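Long-range contact in succinate dehydrogenase subunit A (Mycolicibacterium smegmatis, PDB 7D6V), which probably oxidises succinate to fumarate at its FAD, as the flavoprotein subunit of a mycobacterial respiratory succinate dehydrogenase: residues Glu51-Asp65 / Ile116-Ala130. Residues are numbered along the deposited sequence; the frame is centred on the assembly and turned at random.
Sequences EGGCAAAMRNVNTKD and ISQRNFGGHTYPRLA. With FAD (flavin-adenine dinucleotide), chain D.
Asp-65 grips Arg-128 in a salt bridge, its OD1 2.7 Å from NH1. The carboxylate meets the guanidinium at its edge. The chi1 of Asp-65, -151°, sets CG anti to the backbone N and brings the carboxylate to Arg-128. The other terminal nitrogen of Arg-128, NH2, pairs with Asp-73 of helix 67-76, so two acids share this buried cation and probably favour its charge. Tyr-126 lies next to the bridge, and Asp-65 OD1 also comes to the edge of its ring. The Asn-62 amide approaches that ring obliquely, its plane turned 63° from the ring, with ND2 3.2 Å from Tyr-126 CD2. The Lys-64 chain crosses near the hydroxyl end.

Gln-118 reaches into the loop of 56-61 with an extended chain. Its OE1 takes weak hydrogen bonds from Asn-60 N and Val-61 N, while NE2 lies 2.8 Å from Ala-56 O. Met-58 bends at chi3 and brings CE against this amide and 3.8 Å from Ile-116 CG2. Asn-60 ND2 donates to Ile-116 O at 2.9 Å, in the carbonyl plane and on a lone pair.

Gln-118 itself belongs to a small antiparallel sheet in the FAD-binding domain, in which strand 129-130 lies between 54-55 and 118-119. Cys-54 and Ala-130 form its hydrogen-bonded pair, with Cys-54 N 3.0 Å from Ala-130 O. A classic beta bulge sets Arg-128 and Leu-129 both against Arg-119. Beyond Cys-54, Leu-129 CB packs 4.0 Å from Gly-53 CA. Ala-55 CB touches His-124 CE1 and Leu-129 CD1, and the same CD1 lies over one face of the imidazole, toward its rim. Arg-119 pairs with Asp-134, and its NH2 lies 3.0 Å from Gly-52 O. On the flavin side, Gly-52 N makes a weak hydrogen bond to FAD O4.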
ATOM      1  N   GLU A  51      -1.249  10.600  -1.415  1.00 19.97           N
ATOM      2  CA  GLU A  51      -2.304  10.466  -0.418  1.00 19.97           C
ATOM      3  C   GLU A  51      -3.380  11.539  -0.526  1.00 19.97           C
ATOM      4  O   GLU A  51      -4.226  11.638   0.368  1.00 19.97           O
ATOM      5  CB  GLU A  51      -1.715  10.488   0.996  1.00 19.97           C
ATOM      6  CG  GLU A  51      -0.452   9.677   1.178  1.00 19.97           C
ATOM      7  CD  GLU A  51      -0.068   9.532   2.636  1.00 19.97           C
ATOM      8  OE1 GLU A  51       0.657  10.408   3.154  1.00 19.97           O
ATOM      9  OE2 GLU A  51      -0.498   8.547   3.268  1.00 19.97           O
ATOM     10  N   GLY A  52      -3.380  12.341  -1.583  1.00 17.95           N
ATOM     11  CA  GLY A  52      -4.347  13.416  -1.678  1.00 17.95           C
ATOM     12  C   GLY A  52      -5.553  13.082  -2.528  1.00 17.95           C
ATOM     13  O   GLY A  52      -6.415  12.303  -2.114  1.00 17.95           O
ATOM     14  N   GLY A  53      -5.628  13.665  -3.719  1.00 15.82           N
ATOM     15  CA  GLY A  53      -6.770  13.434  -4.580  1.00 15.82           C
ATOM     16  C   GLY A  53      -6.474  13.878  -5.994  1.00 15.82           C
ATOM     17  O   GLY A  53      -5.378  14.345  -6.307  1.00 15.82           O
ATOM     18  N   CYS A  54      -7.471  13.709  -6.856  1.00 15.29           N
ATOM     19  CA  CYS A  54      -7.407  14.143  -8.245  1.00 15.29           C
ATOM     20  C   CYS A  54      -8.250  15.395  -8.402  1.00 15.29           C
ATOM     21  O   CYS A  54      -9.447  15.381  -8.100  1.00 15.29           O
ATOM     22  CB  CYS A  54      -7.911  13.058  -9.193  1.00 15.29           C
ATOM     23  SG  CYS A  54      -6.832  11.654  -9.384  1.00 15.29           S
ATOM     24  N   ALA A  55      -7.640  16.464  -8.902  1.00 14.40           N
ATOM     25  CA  ALA A  55      -8.369  17.697  -9.165  1.00 14.40           C
ATOM     26  C   ALA A  55      -9.146  17.532 -10.466  1.00 14.40           C
ATOM     27  O   ALA A  55      -8.552  17.399 -11.539  1.00 14.40           O
ATOM     28  CB  ALA A  55      -7.409  18.879  -9.234  1.00 14.40           C
ATOM     29  N   ALA A  56     -10.472  17.530 -10.372  1.00 13.90           N
ATOM     30  CA  ALA A  56     -11.327  17.389 -11.541  1.00 13.90           C
ATOM     31  C   ALA A  56     -12.619  18.147 -11.297  1.00 13.90           C
ATOM     32  O   ALA A  56     -13.286  17.928 -10.284  1.00 13.90           O
ATOM     33  CB  ALA A  56     -11.620  15.916 -11.839  1.00 13.90           C
ATOM     34  N   ALA A  57     -12.975  19.028 -12.232  1.00 13.56           N
ATOM     35  CA  ALA A  57     -14.170  19.862 -12.103  1.00 13.56           C
ATOM     36  C   ALA A  57     -15.416  19.037 -12.428  1.00 13.56           C
ATOM     37  O   ALA A  57     -16.129  19.269 -13.405  1.00 13.56           O
ATOM     38  CB  ALA A  57     -14.062  21.088 -12.996  1.00 13.56           C
ATOM     39  N   MET A  58     -15.673  18.051 -11.568  1.00 14.54           N
ATOM     40  CA  MET A  58     -16.859  17.216 -11.696  1.00 14.54           C
ATOM     41  C   MET A  58     -18.114  17.888 -11.154  1.00 14.54           C
ATOM     42  O   MET A  58     -19.220  17.476 -11.517  1.00 14.54           O
ATOM     43  CB  MET A  58     -16.636  15.880 -10.987  1.00 14.54           C
ATOM     44  CG  MET A  58     -15.628  14.985 -11.683  1.00 14.54           C
ATOM     45  SD  MET A  58     -15.465  13.355 -10.939  1.00 14.54           S
ATOM     46  CE  MET A  58     -15.040  13.789  -9.261  1.00 14.54           C
ATOM     47  N   ARG A  59     -17.963  18.899 -10.295  1.00 14.53           N
ATOM     48  CA  ARG A  59     -19.068  19.687  -9.746  1.00 14.53           C
ATOM     49  C   ARG A  59     -19.975  18.866  -8.835  1.00 14.53           C
ATOM     50  O   ARG A  59     -21.153  19.184  -8.677  1.00 14.53           O
ATOM     51  CB  ARG A  59     -19.895  20.348 -10.854  1.00 14.53           C
ATOM     52  CG  ARG A  59     -19.102  21.269 -11.754  1.00 14.53           C
ATOM     53  CD  ARG A  59     -19.764  21.424 -13.106  1.00 14.53           C
ATOM     54  NE  ARG A  59     -20.892  22.347 -13.063  1.00 14.53           N
ATOM     55  CZ  ARG A  59     -22.086  22.095 -13.590  1.00 14.53           C
ATOM     56  NH1 ARG A  59     -22.310  20.942 -14.202  1.00 14.53           N
ATOM     57  NH2 ARG A  59     -23.055  22.992 -13.505  1.00 14.53           N
ATOM     58  N   ASN A  60     -19.436  17.812  -8.222  1.00 14.69           N
ATOM     59  CA  ASN A  60     -20.254  16.952  -7.374  1.00 14.69           C
ATOM     60  C   ASN A  60     -20.617  17.640  -6.065  1.00 14.69           C
ATOM     61  O   ASN A  60     -21.741  17.494  -5.574  1.00 14.69           O
ATOM     62  CB  ASN A  60     -19.527  15.639  -7.097  1.00 14.69           C
ATOM     63  CG  ASN A  60     -19.366  14.795  -8.333  1.00 14.69           C
ATOM     64  OD1 ASN A  60     -20.070  14.981  -9.322  1.00 14.69           O
ATOM     65  ND2 ASN A  60     -18.433  13.857  -8.288  1.00 14.69           N
ATOM     66  N   VAL A  61     -19.680  18.385  -5.482  1.00 15.01           N
ATOM     67  CA  VAL A  61     -19.932  19.027  -4.196  1.00 15.01           C
ATOM     68  C   VAL A  61     -20.729  20.311  -4.386  1.00 15.01           C
ATOM     69  O   VAL A  61     -21.824  20.466  -3.836  1.00 15.01           O
ATOM     70  CB  VAL A  61     -18.610  19.283  -3.451  1.00 15.01           C
ATOM     71  CG1 VAL A  61     -18.845  20.192  -2.259  1.00 15.01           C
ATOM     72  CG2 VAL A  61     -17.997  17.968  -3.008  1.00 15.01           C
ATOM     73  N   ASN A  62     -20.198  21.248  -5.166  1.00 15.25           N
ATOM     74  CA  ASN A  62     -20.962  22.417  -5.569  1.00 15.25           C
ATOM     75  C   ASN A  62     -20.842  22.616  -7.073  1.00 15.25           C
ATOM     76  O   ASN A  62     -19.813  22.313  -7.681  1.00 15.25           O
ATOM     77  CB  ASN A  62     -20.529  23.691  -4.822  1.00 15.25           C
ATOM     78  CG  ASN A  62     -19.166  24.182  -5.233  1.00 15.25           C
ATOM     79  OD1 ASN A  62     -18.310  23.408  -5.653  1.00 15.25           O
ATOM     80  ND2 ASN A  62     -18.960  25.487  -5.130  1.00 15.25           N
ATOM     81  N   THR A  63     -21.913  23.138  -7.661  1.00 15.65           N
ATOM     82  CA  THR A  63     -22.080  23.186  -9.105  1.00 15.65           C
ATOM     83  C   THR A  63     -21.575  24.476  -9.733  1.00 15.65           C
ATOM     84  O   THR A  63     -21.695  24.638 -10.951  1.00 15.65           O
ATOM     85  CB  THR A  63     -23.554  22.990  -9.461  1.00 15.65           C
ATOM     86  OG1 THR A  63     -24.301  24.141  -9.051  1.00 15.65           O
ATOM     87  CG2 THR A  63     -24.102  21.765  -8.761  1.00 15.65           C
ATOM     88  N   LYS A  64     -21.021  25.396  -8.944  1.00 14.95           N
ATOM     89  CA  LYS A  64     -20.458  26.619  -9.498  1.00 14.95           C
ATOM     90  C   LYS A  64     -19.094  26.404 -10.134  1.00 14.95           C
ATOM     91  O   LYS A  64     -18.577  27.321 -10.779  1.00 14.95           O
ATOM     92  CB  LYS A  64     -20.348  27.691  -8.413  1.00 14.95           C
ATOM     93  CG  LYS A  64     -21.598  28.530  -8.242  1.00 14.95           C
ATOM     94  CD  LYS A  64     -21.343  29.704  -7.317  1.00 14.95           C
ATOM     95  CE  LYS A  64     -20.654  29.257  -6.038  1.00 14.95           C
ATOM     96  NZ  LYS A  64     -20.097  30.403  -5.270  1.00 14.95           N
ATOM     97  N   ASP A  65     -18.504  25.226  -9.964  1.00 13.94           N
ATOM     98  CA  ASP A  65     -17.224  24.927 -10.578  1.00 13.94           C
ATOM     99  C   ASP A  65     -17.372  24.751 -12.085  1.00 13.94           C
ATOM    100  O   ASP A  65     -18.440  24.415 -12.603  1.00 13.94           O
ATOM    101  CB  ASP A  65     -16.622  23.666  -9.965  1.00 13.94           C
ATOM    102  CG  ASP A  65     -15.116  23.670  -9.993  1.00 13.94           C
ATOM    103  OD1 ASP A  65     -14.533  24.641 -10.512  1.00 13.94           O
ATOM    104  OD2 ASP A  65     -14.512  22.702  -9.497  1.00 13.94           O
ATOM    105  N   ILE A 116     -19.032  10.900  -6.572  1.00 14.93           N
ATOM    106  CA  ILE A 116     -17.668  10.877  -6.059  1.00 14.93           C
ATOM    107  C   ILE A 116     -17.458  12.079  -5.148  1.00 14.93           C
ATOM    108  O   ILE A 116     -17.797  13.213  -5.506  1.00 14.93           O
ATOM    109  CB  ILE A 116     -16.652  10.862  -7.212  1.00 14.93           C
ATOM    110  CG1 ILE A 116     -16.792   9.577  -8.027  1.00 14.93           C
ATOM    111  CG2 ILE A 116     -15.245  10.979  -6.679  1.00 14.93           C
ATOM    112  CD1 ILE A 116     -15.812   9.470  -9.166  1.00 14.93           C
ATOM    113  N   SER A 117     -16.904  11.833  -3.965  1.00 15.15           N
ATOM    114  CA  SER A 117     -16.658  12.892  -2.997  1.00 15.15           C
ATOM    115  C   SER A 117     -15.427  13.700  -3.384  1.00 15.15           C
ATOM    116  O   SER A 117     -14.435  13.155  -3.874  1.00 15.15           O
ATOM    117  CB  SER A 117     -16.481  12.296  -1.602  1.00 15.15           C
ATOM    118  OG  SER A 117     -16.461  13.306  -0.612  1.00 15.15           O
ATOM    119  N   GLN A 118     -15.495  15.011  -3.157  1.00 14.69           N
ATOM    120  CA  GLN A 118     -14.421  15.934  -3.501  1.00 14.69           C
ATOM    121  C   GLN A 118     -14.063  16.774  -2.284  1.00 14.69           C
ATOM    122  O   GLN A 118     -14.952  17.299  -1.609  1.00 14.69           O
ATOM    123  CB  GLN A 118     -14.828  16.838  -4.668  1.00 14.69           C
ATOM    124  CG  GLN A 118     -15.076  16.092  -5.966  1.00 14.69           C
ATOM    125  CD  GLN A 118     -15.584  16.991  -7.070  1.00 14.69           C
ATOM    126  OE1 GLN A 118     -16.623  17.630  -6.935  1.00 14.69           O
ATOM    127  NE2 GLN A 118     -14.852  17.044  -8.172  1.00 14.69           N
ATOM    128  N   ARG A 119     -12.769  16.900  -2.010  1.00 16.46           N
ATOM    129  CA  ARG A 119     -12.275  17.701  -0.900  1.00 16.46           C
ATOM    130  C   ARG A 119     -11.742  19.041  -1.385  1.00 16.46           C
ATOM    131  O   ARG A 119     -11.473  19.244  -2.570  1.00 16.46           O
ATOM    132  CB  ARG A 119     -11.172  16.967  -0.134  1.00 16.46           C
ATOM    133  CG  ARG A 119     -11.668  15.895   0.804  1.00 16.46           C
ATOM    134  CD  ARG A 119     -10.526  15.310   1.613  1.00 16.46           C
ATOM    135  NE  ARG A 119      -9.511  14.703   0.759  1.00 16.46           N
ATOM    136  CZ  ARG A 119      -8.487  13.990   1.211  1.00 16.46           C
ATOM    137  NH1 ARG A 119      -8.344  13.784   2.510  1.00 16.46           N
ATOM    138  NH2 ARG A 119      -7.609  13.475   0.362  1.00 16.46           N
ATOM    139  N   ASN A 120     -11.578  19.956  -0.438  1.00 17.40           N
ATOM    140  CA  ASN A 120     -10.963  21.245  -0.697  1.00 17.40           C
ATOM    141  C   ASN A 120      -9.462  21.168  -0.461  1.00 17.40           C
ATOM    142  O   ASN A 120      -8.983  20.397   0.374  1.00 17.40           O
ATOM    143  CB  ASN A 120     -11.576  22.329   0.187  1.00 17.40           C
ATOM    144  CG  ASN A 120     -11.877  23.595  -0.578  1.00 17.40           C
ATOM    145  OD1 ASN A 120     -11.213  23.909  -1.566  1.00 17.40           O
ATOM    146  ND2 ASN A 120     -12.888  24.329  -0.133  1.00 17.40           N
ATOM    147  N   PHE A 121      -8.717  21.975  -1.213  1.00 17.03           N
ATOM    148  CA  PHE A 121      -7.267  22.005  -1.113  1.00 17.03           C
ATOM    149  C   PHE A 121      -6.804  23.448  -1.271  1.00 17.03           C
ATOM    150  O   PHE A 121      -7.604  24.353  -1.527  1.00 17.03           O
ATOM    151  CB  PHE A 121      -6.626  21.074  -2.147  1.00 17.03           C
ATOM    152  CG  PHE A 121      -5.233  20.645  -1.797  1.00 17.03           C
ATOM    153  CD1 PHE A 121      -5.023  19.610  -0.907  1.00 17.03           C
ATOM    154  CD2 PHE A 121      -4.134  21.263  -2.368  1.00 17.03           C
ATOM    155  CE1 PHE A 121      -3.746  19.209  -0.579  1.00 17.03           C
ATOM    156  CE2 PHE A 121      -2.856  20.869  -2.040  1.00 17.03           C
ATOM    157  CZ  PHE A 121      -2.662  19.839  -1.149  1.00 17.03           C
ATOM    158  N   GLY A 122      -5.499  23.656  -1.119  1.00 16.66           N
ATOM    159  CA  GLY A 122      -4.914  24.980  -1.039  1.00 16.66           C
ATOM    160  C   GLY A 122      -5.236  25.947  -2.157  1.00 16.66           C
ATOM    161  O   GLY A 122      -5.909  26.957  -1.927  1.00 16.66           O
ATOM    162  N   GLY A 123      -4.768  25.664  -3.367  1.00 14.96           N
ATOM    163  CA  GLY A 123      -4.889  26.611  -4.453  1.00 14.96           C
ATOM    164  C   GLY A 123      -6.132  26.518  -5.303  1.00 14.96           C
ATOM    165  O   GLY A 123      -6.238  27.240  -6.298  1.00 14.96           O
ATOM    166  N   HIS A 124      -7.083  25.662  -4.947  1.00 14.47           N
ATOM    167  CA  HIS A 124      -8.302  25.481  -5.722  1.00 14.47           C
ATOM    168  C   HIS A 124      -9.425  26.335  -5.149  1.00 14.47           C
ATOM    169  O   HIS A 124      -9.584  26.434  -3.929  1.00 14.47           O
ATOM    170  CB  HIS A 124      -8.718  24.011  -5.742  1.00 14.47           C
ATOM    171  CG  HIS A 124      -7.629  23.081  -6.182  1.00 14.47           C
ATOM    172  ND1 HIS A 124      -7.426  22.745  -7.502  1.00 14.47           N
ATOM    173  CD2 HIS A 124      -6.687  22.417  -5.475  1.00 14.47           C
ATOM    174  CE1 HIS A 124      -6.406  21.912  -7.589  1.00 14.47           C
ATOM    175  NE2 HIS A 124      -5.939  21.697  -6.372  1.00 14.47           N
ATOM    176  N   THR A 125     -10.202  26.952  -6.041  1.00 13.88           N
ATOM    177  CA  THR A 125     -11.303  27.806  -5.608  1.00 13.88           C
ATOM    178  C   THR A 125     -12.459  26.994  -5.035  1.00 13.88           C
ATOM    179  O   THR A 125     -13.133  27.449  -4.104  1.00 13.88           O
ATOM    180  CB  THR A 125     -11.785  28.665  -6.779  1.00 13.88           C
ATOM    181  OG1 THR A 125     -10.692  29.440  -7.280  1.00 13.88           O
ATOM    182  CG2 THR A 125     -12.893  29.606  -6.341  1.00 13.88           C
ATOM    183  N   TYR A 126     -12.690  25.800  -5.553  1.00 14.17           N
ATOM    184  CA  TYR A 126     -13.821  24.965  -5.185  1.00 14.17           C
ATOM    185  C   TYR A 126     -13.327  23.569  -4.849  1.00 14.17           C
ATOM    186  O   TYR A 126     -12.233  23.175  -5.264  1.00 14.17           O
ATOM    187  CB  TYR A 126     -14.845  24.907  -6.329  1.00 14.17           C
ATOM    188  CG  TYR A 126     -15.485  26.237  -6.642  1.00 14.17           C
ATOM    189  CD1 TYR A 126     -15.397  26.788  -7.908  1.00 14.17           C
ATOM    190  CD2 TYR A 126     -16.166  26.946  -5.668  1.00 14.17           C
ATOM    191  CE1 TYR A 126     -15.977  27.999  -8.198  1.00 14.17           C
ATOM    192  CE2 TYR A 126     -16.748  28.161  -5.949  1.00 14.17           C
ATOM    193  CZ  TYR A 126     -16.652  28.682  -7.216  1.00 14.17           C
ATOM    194  OH  TYR A 126     -17.230  29.893  -7.500  1.00 14.17           O
ATOM    195  N   PRO A 127     -14.101  22.799  -4.080  1.00 14.84           N
ATOM    196  CA  PRO A 127     -13.700  21.414  -3.786  1.00 14.84           C
ATOM    197  C   PRO A 127     -13.655  20.583  -5.057  1.00 14.84           C
ATOM    198  O   PRO A 127     -14.645  20.470  -5.783  1.00 14.84           O
ATOM    199  CB  PRO A 127     -14.789  20.927  -2.822  1.00 14.84           C
ATOM    200  CG  PRO A 127     -15.454  22.156  -2.324  1.00 14.84           C
ATOM    201  CD  PRO A 127     -15.371  23.149  -3.424  1.00 14.84           C
ATOM    202  N   ARG A 128     -12.492  19.997  -5.324  1.00 13.60           N
ATOM    203  CA  ARG A 128     -12.237  19.329  -6.593  1.00 13.60           C
ATOM    204  C   ARG A 128     -11.597  17.960  -6.469  1.00 13.60           C
ATOM    205  O   ARG A 128     -11.667  17.187  -7.430  1.00 13.60           O
ATOM    206  CB  ARG A 128     -11.323  20.189  -7.475  1.00 13.60           C
ATOM    207  CG  ARG A 128     -12.033  21.217  -8.302  1.00 13.60           C
ATOM    208  CD  ARG A 128     -11.179  21.634  -9.473  1.00 13.60           C
ATOM    209  NE  ARG A 128     -10.367  22.806  -9.173  1.00 13.60           N
ATOM    210  CZ  ARG A 128     -10.811  24.055  -9.208  1.00 13.60           C
ATOM    211  NH1 ARG A 128     -12.067  24.315  -9.522  1.00 13.60           N
ATOM    212  NH2 ARG A 128      -9.994  25.051  -8.923  1.00 13.60           N
ATOM    213  N   LEU A 129     -10.978  17.631  -5.342  1.00 14.31           N
ATOM    214  CA  LEU A 129     -10.072  16.490  -5.260  1.00 14.31           C
ATOM    215  C   LEU A 129     -10.867  15.232  -4.941  1.00 14.31           C
ATOM    216  O   LEU A 129     -11.297  15.024  -3.805  1.00 14.31           O
ATOM    217  CB  LEU A 129      -8.986  16.749  -4.223  1.00 14.31           C
ATOM    218  CG  LEU A 129      -7.702  17.394  -4.751  1.00 14.31           C
ATOM    219  CD1 LEU A 129      -7.949  18.825  -5.189  1.00 14.31           C
ATOM    220  CD2 LEU A 129      -6.611  17.343  -3.703  1.00 14.31           C
ATOM    221  N   ALA A 130     -11.061  14.387  -5.951  1.00 14.51           N
ATOM    222  CA  ALA A 130     -11.641  13.071  -5.728  1.00 14.51           C
ATOM    223  C   ALA A 130     -10.667  12.214  -4.934  1.00 14.51           C
ATOM    224  O   ALA A 130      -9.492  12.106  -5.288  1.00 14.51           O
ATOM    225  CB  ALA A 130     -11.971  12.405  -7.061  1.00 14.51           C
TER
HETATM  226  PA  FAD D 701       5.623   6.991 -11.485  1.00 47.92           P
HETATM  227  O1A FAD D 701       4.385   6.174 -11.454  1.00 60.35           O
HETATM  228  O2A FAD D 701       6.106   7.626 -10.239  1.00 49.78           O
HETATM  229  O5B FAD D 701       6.799   6.035 -11.986  1.00 56.78           O
HETATM  230  C5B FAD D 701       7.287   6.016 -13.315  1.00 44.11           C
HETATM  231  C4B FAD D 701       7.533   4.582 -13.754  1.00 52.81           C
HETATM  232  O4B FAD D 701       8.616   4.525 -14.675  1.00 51.81           O
HETATM  233  C3B FAD D 701       7.910   3.645 -12.632  1.00 50.05           C
HETATM  234  O3B FAD D 701       7.183   2.442 -12.828  1.00 55.52           O
HETATM  235  C2B FAD D 701       9.372   3.355 -12.854  1.00 47.82           C
HETATM  236  O2B FAD D 701       9.753   2.065 -12.394  1.00 66.09           O
HETATM  237  C1B FAD D 701       9.473   3.443 -14.348  1.00 53.66           C
HETATM  238  N9A FAD D 701      10.854   3.722 -14.773  1.00 52.69           N
HETATM  239  C8A FAD D 701      11.601   4.765 -14.414  1.00 42.11           C
HETATM  240  N7A FAD D 701      12.813   4.706 -14.995  1.00 48.96           N
HETATM  241  C5A FAD D 701      12.849   3.599 -15.742  1.00 47.12           C
HETATM  242  C6A FAD D 701      13.822   2.930 -16.619  1.00 47.41           C
HETATM  243  N6A FAD D 701      15.044   3.443 -16.825  1.00 50.65           N
HETATM  244  N1A FAD D 701      13.451   1.787 -17.208  1.00 47.33           N
HETATM  245  C2A FAD D 701      12.240   1.254 -17.029  1.00 51.28           C
HETATM  246  N3A FAD D 701      11.312   1.804 -16.249  1.00 51.84           N
HETATM  247  C4A FAD D 701      11.552   2.955 -15.594  1.00 48.04           C
HETATM  248  N1  FAD D 701       0.658  14.354  -6.448  1.00 62.94           N
HETATM  249  C2  FAD D 701      -0.606  14.732  -6.178  1.00 63.04           C
HETATM  250  O2  FAD D 701      -1.271  15.252  -7.078  1.00 56.25           O
HETATM  251  N3  FAD D 701      -1.178  14.576  -4.983  1.00 65.67           N
HETATM  252  C4  FAD D 701      -0.529  14.032  -3.962  1.00 65.21           C
HETATM  253  O4  FAD D 701      -1.082  13.896  -2.863  1.00 66.69           O
HETATM  254  C4X FAD D 701       0.860  13.590  -4.162  1.00 60.33           C
HETATM  255  N5  FAD D 701       1.572  13.030  -3.172  1.00 60.90           N
HETATM  256  C5X FAD D 701       2.835  12.633  -3.390  1.00 55.02           C
HETATM  257  C6  FAD D 701       3.555  12.054  -2.358  1.00 53.65           C
HETATM  258  C7  FAD D 701       4.857  11.646  -2.570  1.00 50.56           C
HETATM  259  C7M FAD D 701       5.648  11.021  -1.460  1.00 49.65           C
HETATM  260  C8  FAD D 701       5.479  11.827  -3.898  1.00 47.62           C
HETATM  261  C8M FAD D 701       6.893  11.383  -4.129  1.00 42.14           C
HETATM  262  C9  FAD D 701       4.766  12.400  -4.933  1.00 49.32           C
HETATM  263  C9A FAD D 701       3.465  12.810  -4.720  1.00 54.45           C
HETATM  264  N10 FAD D 701       2.742  13.392  -5.764  1.00 55.67           N
HETATM  265  C10 FAD D 701       1.428  13.789  -5.505  1.00 57.06           C
HETATM  266  C1' FAD D 701       3.332  13.565  -7.087  1.00 52.27           C
HETATM  267  C2' FAD D 701       2.783  12.500  -8.029  1.00 57.37           C
HETATM  268  O2' FAD D 701       2.598  11.272  -7.327  1.00 60.89           O
HETATM  269  C3' FAD D 701       3.722  12.208  -9.185  1.00 54.68           C
HETATM  270  O3' FAD D 701       3.821  13.372  -9.993  1.00 59.71           O
HETATM  271  C4' FAD D 701       3.186  11.068 -10.036  1.00 52.15           C
HETATM  272  O4' FAD D 701       3.088   9.889  -9.250  1.00 56.02           O
HETATM  273  C5' FAD D 701       4.074  10.766 -11.226  1.00 53.37           C
HETATM  274  O5' FAD D 701       3.597   9.567 -11.819  1.00 50.83           O
HETATM  275  P   FAD D 701       4.248   8.928 -13.126  1.00 52.77           P
HETATM  276  O1P FAD D 701       3.270   7.944 -13.662  1.00 55.36           O
HETATM  277  O2P FAD D 701       4.731  10.011 -14.022  1.00 55.97           O
HETATM  278  O3P FAD D 701       5.549   8.147 -12.595  1.00 53.35           O